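Local coordinates for protein soluble epoxide hydrolase (Bacillus megaterium, PDB 4INZ) that belongs to the alpha/beta hydrolase fold family, with a central mixed beta-sheet flanked by helices and a helical cap region, at residues 113-116 with 117-121; 215-218 with 219-223; 254-257 with 258-261. The protein carries 1 engineered substitution. All blocks are in the same frame, centred on the assembly; numbering follows the deposited sequence.

Contact 1. Residues 113-116 with 117-121; sequences HDWG and AGIGW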
loop_
_atom_site.group_PDB
_atom_site.type_symbol
_atom_site.label_atom_id
_atom_site.label_comp_id
_atom_site.label_asym_id
_atom_site.label_seq_id
_atom_site.Cartn_x
_atom_site.Cartn_y
_atom_site.Cartn_z
ATOM N N HIS A 113 -1.444 0.663 2.411
ATOM C CA HIS A 113 -1.549 -0.797 2.388
ATOM C C HIS A 113 -0.465 -1.377 1.471
ATOM O O HIS A 113 -0.231 -0.851 0.382
ATOM C CB HIS A 113 -2.945 -1.180 1.873
ATOM C CG HIS A 113 -3.161 -2.643 1.658
ATOM N ND1 HIS A 113 -3.018 -3.585 2.662
ATOM C CD2 HIS A 113 -3.576 -3.324 0.562
ATOM C CE1 HIS A 113 -3.310 -4.782 2.182
ATOM N NE2 HIS A 113 -3.646 -4.651 0.909
ATOM N N ASP A 114 0.210 -2.429 1.929
ATOM C CA ASP A 114 1.121 -3.221 1.089
ATOM C C ASP A 114 2.245 -2.332 0.523
ATOM O O ASP A 114 2.919 -1.648 1.296
ATOM C CB ASP A 114 0.319 -3.958 -0.003
ATOM C CG ASP A 114 1.134 -5.012 -0.739
ATOM O OD1 ASP A 114 1.243 -6.158 -0.234
ATOM O OD2 ASP A 114 1.652 -4.703 -1.830
ATOM N N TRP A 115 2.450 -2.311 -0.797
ATOM C CA TRP A 115 3.458 -1.406 -1.363
ATOM C C TRP A 115 3.161 0.043 -0.979
ATOM O O TRP A 115 4.076 0.836 -0.752
ATOM C CB TRP A 115 3.573 -1.538 -2.897
ATOM C CG TRP A 115 4.839 -2.226 -3.326
ATOM C CD1 TRP A 115 4.959 -3.494 -3.823
ATOM C CD2 TRP A 115 6.167 -1.694 -3.264
ATOM N NE1 TRP A 115 6.280 -3.780 -4.082
ATOM C CE2 TRP A 115 7.042 -2.694 -3.745
ATOM C CE3 TRP A 115 6.703 -0.468 -2.853
ATOM C CZ2 TRP A 115 8.424 -2.505 -3.819
ATOM C CZ3 TRP A 115 8.078 -0.281 -2.934
ATOM C CH2 TRP A 115 8.920 -1.295 -3.410
ATOM N N GLY A 116 1.879 0.386 -0.912
ATOM C CA GLY A 116 1.471 1.713 -0.486
ATOM C C GLY A 116 1.950 2.033 0.919
ATOM O O GLY A 116 2.240 3.186 1.234
ATOM N N ALA A 117 2.023 1.006 1.761
ATOM C CA ALA A 117 2.534 1.152 3.125
ATOM C C ALA A 117 4.061 1.275 3.151
ATOM O O ALA A 117 4.608 2.087 3.890
ATOM C CB ALA A 117 2.057 -0.004 4.009
ATOM N N GLY A 118 4.752 0.474 2.346
ATOM C CA GLY A 118 6.188 0.636 2.197
ATOM C C GLY A 118 6.523 2.077 1.831
ATOM O O GLY A 118 7.405 2.705 2.425
ATOM N N ILE A 119 5.792 2.609 0.857
ATOM C CA ILE A 119 5.999 3.977 0.400
ATOM C C ILE A 119 5.554 4.979 1.463
ATOM O O ILE A 119 6.281 5.922 1.791
ATOM C CB ILE A 119 5.239 4.241 -0.916
ATOM C CG1 ILE A 119 5.751 3.308 -2.022
ATOM C CG2 ILE A 119 5.374 5.714 -1.329
ATOM C CD1 ILE A 119 4.801 3.174 -3.216
ATOM N N GLY A 120 4.363 4.758 2.004
ATOM C CA GLY A 120 3.754 5.684 2.942
ATOM C C GLY A 120 4.481 5.824 4.266
ATOM O O GLY A 120 4.601 6.935 4.779
ATOM N N TRP A 121 4.948 4.710 4.835
ATOM C CA TRP A 121 5.753 4.776 6.053
ATOM C C TRP A 121 6.989 5.616 5.768
ATOM O O TRP A 121 7.343 6.516 6.538
ATOM C CB TRP A 121 6.201 3.381 6.506
ATOM C CG TRP A 121 5.196 2.568 7.326
ATOM C CD1 TRP A 121 4.543 1.436 6.928
ATOM C CD2 TRP A 121 4.794 2.801 8.687
ATOM N NE1 TRP A 121 3.739 0.965 7.942
ATOM C CE2 TRP A 121 3.876 1.786 9.034
ATOM C CE3 TRP A 121 5.108 3.777 9.640
ATOM C CZ2 TRP A 121 3.277 1.713 10.292
ATOM C CZ3 TRP A 121 4.510 3.707 10.891
ATOM C CH2 TRP A 121 3.609 2.679 11.207
#
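The sharp turn at D114 is the nucleophile elbow of the alpha/beta hydrolase fold. It joins strand 108-112 to helix 115-126, and its carbonyls receive the first N-H groups of the helix. The backbone of D114 has a positive phi of 59° with psi -126°, the strained conformation known for this elbow. D114 O accepts G118 N at 3.0 Å. A117 N divides its weak bonds between H113 O at 3.2 Å and D114 O at 2.8 Å. The regular helix then follows, with I119 N on W115 O at 2.9 Å and G120 N on G116 O at 2.8 Å. G116 has no side chain to crowd H113 O where the chain turns. One apolar pair spans one turn of the helix: the side chains of W115 and I119 cross at about a right angle. I119 CG1 meets the edge of the W115 indole, near its plane, 4.0 Å from CE3. With chi1 at -61°, CG1 lies beside the backbone N, which turns it toward W115. D114 OD2 takes W115 N at 2.7 Å, a weak bond, and also F47 N. Two backbone N-H groups therefore steady OD2 and limit rotation of the carboxylate.

Contact 2. Residues 215-218 with 219-223; sequences SMLS and YYRNL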
loop_
_atom_site.group_PDB
_atom_site.type_symbol
_atom_site.label_atom_id
_atom_site.label_comp_id
_atom_site.label_asym_id
_atom_site.label_seq_id
_atom_site.Cartn_x
_atom_site.Cartn_y
_atom_site.Cartn_z
ATOM N N SER A 215 5.563 -2.841 -15.032
ATOM C CA SER A 215 5.695 -1.739 -14.090
ATOM C C SER A 215 5.477 -2.206 -12.655
ATOM O O SER A 215 6.234 -1.845 -11.754
ATOM C CB SER A 215 4.681 -0.646 -14.407
ATOM O OG SER A 215 4.948 -0.050 -15.663
ATOM N N MET A 216 4.425 -2.992 -12.441
ATOM C CA MET A 216 4.112 -3.457 -11.101
ATOM C C MET A 216 5.284 -4.264 -10.522
ATOM O O MET A 216 5.694 -4.035 -9.380
ATOM C CB MET A 216 2.790 -4.242 -11.115
ATOM C CG MET A 216 1.621 -3.399 -11.649
ATOM S SD MET A 216 0.191 -4.281 -12.327
ATOM C CE MET A 216 -0.529 -4.959 -10.835
ATOM N N LEU A 217 5.826 -5.187 -11.313
ATOM C CA LEU A 217 6.953 -6.009 -10.868
ATOM C C LEU A 217 8.223 -5.188 -10.672
ATOM O O LEU A 217 9.075 -5.540 -9.848
ATOM C CB LEU A 217 7.202 -7.158 -11.854
ATOM C CG LEU A 217 6.059 -8.177 -11.921
ATOM C CD1 LEU A 217 6.222 -9.167 -13.071
ATOM C CD2 LEU A 217 5.923 -8.913 -10.585
ATOM N N SER A 218 8.347 -4.098 -11.424
ATOM C CA SER A 218 9.531 -3.241 -11.355
ATOM C C SER A 218 9.776 -2.692 -9.947
ATOM O O SER A 218 10.925 -2.534 -9.530
ATOM C CB SER A 218 9.449 -2.100 -12.375
ATOM O OG SER A 218 9.541 -2.595 -13.698
ATOM N N TYR A 219 8.701 -2.405 -9.221
ATOM C CA TYR A 219 8.814 -2.000 -7.823
ATOM C C TYR A 219 9.673 -2.991 -7.052
ATOM O O TYR A 219 10.583 -2.600 -6.314
ATOM C CB TYR A 219 7.436 -1.974 -7.168
ATOM C CG TYR A 219 6.552 -0.799 -7.500
ATOM C CD1 TYR A 219 5.991 -0.652 -8.762
ATOM C CD2 TYR A 219 6.238 0.142 -6.527
ATOM C CE1 TYR A 219 5.159 0.409 -9.045
ATOM C CE2 TYR A 219 5.409 1.208 -6.801
ATOM C CZ TYR A 219 4.874 1.339 -8.057
ATOM O OH TYR A 219 4.049 2.401 -8.321
ATOM N N TYR A 220 9.359 -4.275 -7.205
ATOM C CA TYR A 220 10.035 -5.335 -6.456
ATOM C C TYR A 220 11.492 -5.496 -6.871
ATOM O O TYR A 220 12.339 -5.925 -6.077
ATOM C CB TYR A 220 9.315 -6.678 -6.640
ATOM C CG TYR A 220 7.954 -6.757 -5.986
ATOM C CD1 TYR A 220 7.808 -7.279 -4.708
ATOM C CD2 TYR A 220 6.814 -6.318 -6.652
ATOM C CE1 TYR A 220 6.564 -7.354 -4.103
ATOM C CE2 TYR A 220 5.567 -6.390 -6.058
ATOM C CZ TYR A 220 5.445 -6.908 -4.781
ATOM O OH TYR A 220 4.206 -6.979 -4.182
ATOM N N ARG A 221 11.779 -5.158 -8.119
ATOM C CA ARG A 221 13.105 -5.403 -8.677
ATOM C C ARG A 221 14.133 -4.362 -8.251
ATOM O O ARG A 221 15.299 -4.435 -8.642
ATOM C CB ARG A 221 13.016 -5.541 -10.202
ATOM C CG ARG A 221 12.292 -6.819 -10.579
ATOM C CD ARG A 221 11.828 -6.882 -12.021
ATOM N NE ARG A 221 11.220 -8.184 -12.273
ATOM C CZ ARG A 221 10.723 -8.578 -13.439
ATOM N NH1 ARG A 221 10.746 -7.765 -14.487
ATOM N NH2 ARG A 221 10.197 -9.791 -13.551
ATOM N N ASN A 222 13.689 -3.403 -7.444
ATOM C CA ASN A 222 14.579 -2.428 -6.826
ATOM C C ASN A 222 14.811 -2.707 -5.348
ATOM O O ASN A 222 15.626 -2.042 -4.711
ATOM C CB ASN A 222 14.031 -1.010 -6.989
ATOM C CG ASN A 222 14.108 -0.521 -8.419
ATOM O OD1 ASN A 222 15.067 -0.812 -9.131
ATOM N ND2 ASN A 222 13.101 0.227 -8.846
ATOM N N LEU A 223 14.091 -3.683 -4.800
ATOM C CA LEU A 223 14.219 -4.000 -3.377
ATOM C C LEU A 223 15.630 -4.459 -3.021
ATOM O O LEU A 223 16.252 -5.230 -3.754
ATOM C CB LEU A 223 13.200 -5.059 -2.960
ATOM C CG LEU A 223 11.736 -4.616 -2.994
ATOM C CD1 LEU A 223 10.809 -5.800 -2.765
ATOM C CD2 LEU A 223 11.499 -3.535 -1.949
#
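The backbone from S215 to Y220 is helical but weakly bonded toward Y219 and Y220, and a type I turn carries the chain from Y220 to L223. L217 O accepts weak bonds from Y220 N at 2.9 Å and R221 N at 3.2 Å. R221 N also reaches S218 O weakly. The R221 side chain folds back over L217. Its CG lies beside the backbone N (chi1 -69°) and the chain runs extended to NE. L217 CB sits over the centre of one face of the guanidinium, 4.1 Å from its plane, and NH2 lies 4.1 Å from L217 CD1. R221 NE is held by F165 O. This segment belongs to the helical region inserted between strands 131-137 and 248-253, the cap of alpha/beta hydrolase fold epoxide hydrolases. The two tyrosines leave it on different courses. Y219 turns the edge of its ring to S215 O, with CD1 at 3.2 Å, and its OH bonds to R73 O. Y220 turns a ring edge to the carbonyls of the preceding turn, with CD2 3.7 Å from M216 O. The Y220 side chain also lies about 3 Å from a bound di(hydroxyethyl)ether. N222 ND2 comes within 3.6 Å of S218 O, but its hydrogen bond goes to L84 O.

Contact 3. Residues 254-257 with 258-261; sequences NQDP and TFMP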
loop_
_atom_site.group_PDB
_atom_site.type_symbol
_atom_site.label_atom_id
_atom_site.label_comp_id
_atom_site.label_asym_id
_atom_site.label_seq_id
_atom_site.Cartn_x
_atom_site.Cartn_y
_atom_site.Cartn_z
ATOM N N ASN A 254 -4.970 -10.672 10.708
ATOM C CA ASN A 254 -4.078 -11.694 11.255
ATOM C C ASN A 254 -3.760 -12.857 10.317
ATOM O O ASN A 254 -2.715 -13.502 10.462
ATOM C CB ASN A 254 -4.619 -12.241 12.582
ATOM C CG ASN A 254 -4.412 -11.282 13.729
ATOM O OD1 ASN A 254 -3.632 -10.339 13.621
ATOM N ND2 ASN A 254 -5.104 -11.526 14.846
ATOM N N GLN A 255 -4.657 -13.144 9.376
ATOM C CA GLN A 255 -4.507 -14.334 8.534
ATOM C C GLN A 255 -3.638 -14.093 7.299
ATOM O O GLN A 255 -3.445 -14.995 6.477
ATOM C CB GLN A 255 -5.875 -14.877 8.115
ATOM C CG GLN A 255 -6.788 -15.216 9.272
ATOM C CD GLN A 255 -8.223 -15.423 8.822
ATOM O OE1 GLN A 255 -8.651 -14.875 7.802
ATOM N NE2 GLN A 255 -8.974 -16.213 9.579
ATOM N N ASP A 256 -3.110 -12.878 7.176
ATOM C CA ASP A 256 -2.265 -12.511 6.043
ATOM C C ASP A 256 -1.103 -13.487 5.859
ATOM O O ASP A 256 -0.270 -13.624 6.746
ATOM C CB ASP A 256 -1.709 -11.113 6.276
ATOM C CG ASP A 256 -1.009 -10.548 5.063
ATOM O OD1 ASP A 256 -0.852 -11.260 4.045
ATOM O OD2 ASP A 256 -0.599 -9.379 5.139
ATOM N N PRO A 257 -1.027 -14.151 4.696
ATOM C CA PRO A 257 0.075 -15.090 4.450
ATOM C C PRO A 257 1.382 -14.408 4.040
ATOM O O PRO A 257 2.421 -15.066 3.998
ATOM C CB PRO A 257 -0.447 -15.930 3.283
ATOM C CG PRO A 257 -1.345 -14.994 2.538
ATOM C CD PRO A 257 -2.012 -14.149 3.599
ATOM N N THR A 258 1.339 -13.111 3.757
ATOM C CA THR A 258 2.504 -12.386 3.253
ATOM C C THR A 258 3.261 -11.625 4.339
ATOM O O THR A 258 4.473 -11.450 4.263
ATOM C CB THR A 258 2.086 -11.392 2.158
ATOM O OG1 THR A 258 1.443 -12.101 1.092
ATOM C CG2 THR A 258 3.297 -10.661 1.617
ATOM N N PHE A 259 2.535 -11.147 5.341
ATOM C CA PHE A 259 3.162 -10.434 6.456
ATOM C C PHE A 259 2.760 -11.072 7.783
ATOM O O PHE A 259 1.580 -11.132 8.124
ATOM C CB PHE A 259 2.809 -8.940 6.431
ATOM C CG PHE A 259 3.327 -8.222 5.219
ATOM C CD1 PHE A 259 4.624 -7.732 5.185
ATOM C CD2 PHE A 259 2.524 -8.050 4.105
ATOM C CE1 PHE A 259 5.106 -7.081 4.060
ATOM C CE2 PHE A 259 3.002 -7.397 2.980
ATOM C CZ PHE A 259 4.299 -6.916 2.955
ATOM N N MET A 260 3.757 -11.558 8.514
ATOM C CA MET A 260 3.538 -12.281 9.763
ATOM C C MET A 260 3.173 -11.332 10.890
ATOM O O MET A 260 3.517 -10.155 10.849
ATOM C CB MET A 260 4.788 -13.089 10.127
ATOM C CG MET A 260 5.163 -14.154 9.104
ATOM S SD MET A 260 3.904 -15.442 8.908
ATOM C CE MET A 260 2.979 -14.842 7.491
ATOM N N PRO A 261 2.465 -11.838 11.908
ATOM C CA PRO A 261 2.028 -10.979 13.012
ATOM C C PRO A 261 3.186 -10.310 13.750
ATOM O O PRO A 261 2.995 -9.226 14.302
ATOM C CB PRO A 261 1.306 -11.958 13.951
ATOM C CG PRO A 261 0.870 -13.071 13.075
ATOM C CD PRO A 261 1.938 -13.208 12.030
HETATM O O HOH W 1 -0.182 -11.367 10.192
#
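D256 OD1 accepts the backbone N of T258 at 2.9 Å. The bond is nearly straight at the hydrogen (164°), but the donor stands well above the carboxylate plane. The other oxygen, OD2, faces the edge of the F259 ring, near the ring plane and 3.5 Å from CD2. The two side chains run side by side in the same direction, with carboxylate and ring planes 64° apart. D256 CG is anti to the backbone N (chi1 -171°), which brings the carboxylate over the following residues. M260 bends at chi2 and chi3, and its CE rests 3.5 Å from both D256 O and P257 O. F259 N is buried and has no hydrogen-bond partner in the model. A water lies between the two arms, 2.7 Å from F259 O and 3.3 Å from N254 O, the latter a weak bond. With further acceptors in its reach, it may not serve both at once. Further out, the M260 side chain packs on helix 153-158, and F259 touches P140 and H284. H284 ND1 is hydrogen-bonded to D256 OD2. An aspartate in the loop after strand 248-253, paired with a histidine that approaches the elbow residue D114, is consistent with the acid-histidine part of an alpha/beta hydrolase catalytic triad.

Overall arrangement
Contact 1 is wholly buried, its centre about 4 Å from the chain centre, where strand 108-112 of the central sheet runs into helix 115-126, the crossover to strand 131-137. Contact 2 is also largely buried but belongs to the cap, its centre about 14 Å from the chain centre. Contact 3 is a partly exposed loop after strand 248-253. Contacts 1 and 2 pack directly: W115 meets Y219 and Y220 edge-to-face, joining core to cap. Contact 3 touches contact 1 where F259 packs against D114, and H284 lies close to both. Contacts 2 and 3 stay about 7 Å apart at their nearest atoms. Mostly regular helix bonds follow a tight elbow in the first; weak helix-end bonds, a type I turn and aromatic edges mark the second; a carboxylate and a water the third.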